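Local coordinates for uncharacterized protein (Streptomyces malaysiense, PDB 6ZYL) that hydroxylates thioholgamide at a beta position as a non-heme monooxygenase, probably using iron and 2-oxoglutarate, at residues A149-T154 with T227-F232. Residues are numbered along the deposited sequence; the frame is centred on the assembly and turned at random.
Sequences ALTDTT and TGRFNF
Thr151 lies beside the start of strand 229-237, with its methyl CG2 obliquely against the Phe230 ring, 3.9 Å from CD1. Its OG1 sits between the backbone N and the carbonyl carbon (chi1 61°). This turns it to Phe230 N, which donates to Thr151 OG1 at 3.0 Å, nearly straight (167°). The same OG1 donates to Asp152 O, the next residue of its own loop, from above the carbonyl plane. It thus serves Phe230 N as a carbonyl of the partner chain would in a regular pair.

Phe230 O accepts two bonds. Leu150 N reaches Phe230 O at 2.9 Å, but bent at 142°. Thr151 N gives a longer, straighter one in the carbonyl plane, on a lone pair. Ala149 and Asn231 form an antiparallel non-hydrogen-bonded pair. Asn231 ND2 comes within 3.6 Å of Thr153 CG2, and the two side chains cross obliquely. The Arg229 guanidinium lies beneath Asn231 CG, which is 3.5 Å above its plane and offset. Arg229 NH2 hydrogen-bonds to Phe115 O and to a tartrate, probably from the crystallisation liquor. Helix 46-66 covers Thr151 and Phe230 through Leu53.

The contact joins the end of strand 143-149 and the following loop to strand 229-237, its neighbour in the main sheet, probably part of the family's double-stranded beta-helix core. The threonine hydroxyl continues hydrogen bonding to the strand where the partner chain has left regular beta geometry.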
loop_
_atom_site.group_PDB
_atom_site.type_symbol
_atom_site.label_atom_id
_atom_site.label_comp_id
_atom_site.label_asym_id
_atom_site.label_seq_id
_atom_site.Cartn_x
_atom_site.Cartn_y
_atom_site.Cartn_z
ATOM N N ALA A 149 -8.376 -2.870 5.065
ATOM C CA ALA A 149 -8.562 -2.946 6.509
ATOM C C ALA A 149 -8.641 -4.412 6.923
ATOM O O ALA A 149 -9.612 -5.105 6.600
ATOM C CB ALA A 149 -9.823 -2.196 6.932
ATOM N N LEU A 150 -7.616 -4.889 7.632
ATOM C CA LEU A 150 -7.667 -6.232 8.196
ATOM C C LEU A 150 -8.392 -6.239 9.535
ATOM O O LEU A 150 -9.017 -7.244 9.890
ATOM C CB LEU A 150 -6.255 -6.794 8.350
ATOM C CG LEU A 150 -5.475 -6.994 7.049
ATOM C CD1 LEU A 150 -4.140 -7.680 7.326
ATOM C CD2 LEU A 150 -6.280 -7.789 6.033
ATOM N N THR A 151 -8.301 -5.145 10.286
ATOM C CA THR A 151 -9.189 -4.842 11.398
ATOM C C THR A 151 -10.119 -3.705 10.988
ATOM O O THR A 151 -9.902 -3.031 9.979
ATOM C CB THR A 151 -8.401 -4.432 12.650
ATOM O OG1 THR A 151 -7.629 -3.257 12.364
ATOM C CG2 THR A 151 -7.483 -5.550 13.111
ATOM N N ASP A 152 -11.162 -3.486 11.787
ATOM C CA ASP A 152 -11.932 -2.258 11.653
ATOM C C ASP A 152 -11.006 -1.052 11.790
ATOM O O ASP A 152 -9.987 -1.104 12.484
ATOM C CB ASP A 152 -13.024 -2.176 12.722
ATOM C CG ASP A 152 -14.133 -3.187 12.519
ATOM O OD1 ASP A 152 -14.358 -3.622 11.369
ATOM O OD2 ASP A 152 -14.789 -3.540 13.521
ATOM N N THR A 153 -11.358 0.044 11.124
ATOM C CA THR A 153 -10.718 1.334 11.355
ATOM C C THR A 153 -11.766 2.280 11.924
ATOM O O THR A 153 -12.843 2.443 11.341
ATOM C CB THR A 153 -10.094 1.909 10.080
ATOM O OG1 THR A 153 -11.109 2.158 9.103
ATOM C CG2 THR A 153 -9.053 0.941 9.521
ATOM N N THR A 154 -11.454 2.879 13.070
ATOM C CA THR A 154 -12.387 3.703 13.825
ATOM C C THR A 154 -11.764 5.070 14.066
ATOM O O THR A 154 -10.591 5.306 13.763
ATOM C CB THR A 154 -12.746 3.051 15.164
ATOM O OG1 THR A 154 -11.678 3.260 16.097
ATOM C CG2 THR A 154 -12.977 1.555 14.993
ATOM N N THR A 227 -6.682 -2.540 21.167
ATOM C CA THR A 227 -6.573 -3.509 20.086
ATOM C C THR A 227 -5.795 -2.902 18.931
ATOM O O THR A 227 -6.034 -1.751 18.548
ATOM C CB THR A 227 -7.959 -3.962 19.617
ATOM O OG1 THR A 227 -8.671 -4.541 20.719
ATOM C CG2 THR A 227 -7.842 -4.986 18.499
ATOM N N GLY A 228 -4.866 -3.678 18.380
ATOM C CA GLY A 228 -4.057 -3.190 17.285
ATOM C C GLY A 228 -4.869 -2.975 16.022
ATOM O O GLY A 228 -5.871 -3.643 15.771
ATOM N N ARG A 229 -4.416 -2.018 15.215
ATOM C CA ARG A 229 -5.041 -1.669 13.944
ATOM C C ARG A 229 -4.146 -2.169 12.819
ATOM O O ARG A 229 -2.985 -1.760 12.723
ATOM C CB ARG A 229 -5.249 -0.158 13.854
ATOM C CG ARG A 229 -5.979 0.322 12.617
ATOM C CD ARG A 229 -5.296 1.557 12.042
ATOM N NE ARG A 229 -4.133 1.197 11.237
ATOM C CZ ARG A 229 -3.455 2.045 10.472
ATOM N NH1 ARG A 229 -3.815 3.319 10.403
ATOM N NH2 ARG A 229 -2.415 1.616 9.769
ATOM N N PHE A 230 -4.683 -3.052 11.978
ATOM C CA PHE A 230 -3.910 -3.721 10.936
ATOM C C PHE A 230 -4.445 -3.320 9.570
ATOM O O PHE A 230 -5.624 -3.543 9.274
ATOM C CB PHE A 230 -3.971 -5.246 11.081
ATOM C CG PHE A 230 -3.158 -5.791 12.218
ATOM C CD1 PHE A 230 -3.560 -5.597 13.527
ATOM C CD2 PHE A 230 -2.002 -6.513 11.976
ATOM C CE1 PHE A 230 -2.817 -6.099 14.575
ATOM C CE2 PHE A 230 -1.252 -7.016 13.019
ATOM C CZ PHE A 230 -1.660 -6.810 14.323
ATOM N N ASN A 231 -3.576 -2.768 8.728
ATOM C CA ASN A 231 -3.937 -2.407 7.365
ATOM C C ASN A 231 -2.867 -2.902 6.404
ATOM O O ASN A 231 -1.670 -2.853 6.705
ATOM C CB ASN A 231 -4.128 -0.899 7.233
ATOM C CG ASN A 231 -5.330 -0.402 8.018
ATOM O OD1 ASN A 231 -5.242 -0.160 9.222
ATOM N ND2 ASN A 231 -6.465 -0.265 7.341
ATOM N N PHE A 232 -3.316 -3.394 5.253
ATOM C CA PHE A 232 -2.468 -3.986 4.225
ATOM C C PHE A 232 -2.625 -3.135 2.971
ATOM O O PHE A 232 -3.712 -3.084 2.383
ATOM C CB PHE A 232 -2.867 -5.442 3.987
ATOM C CG PHE A 232 -2.098 -6.120 2.896
ATOM C CD1 PHE A 232 -0.753 -6.413 3.050
ATOM C CD2 PHE A 232 -2.730 -6.485 1.720
ATOM C CE1 PHE A 232 -0.050 -7.045 2.041
ATOM C CE2 PHE A 232 -2.033 -7.116 0.709
ATOM C CZ PHE A 232 -0.692 -7.398 0.870
#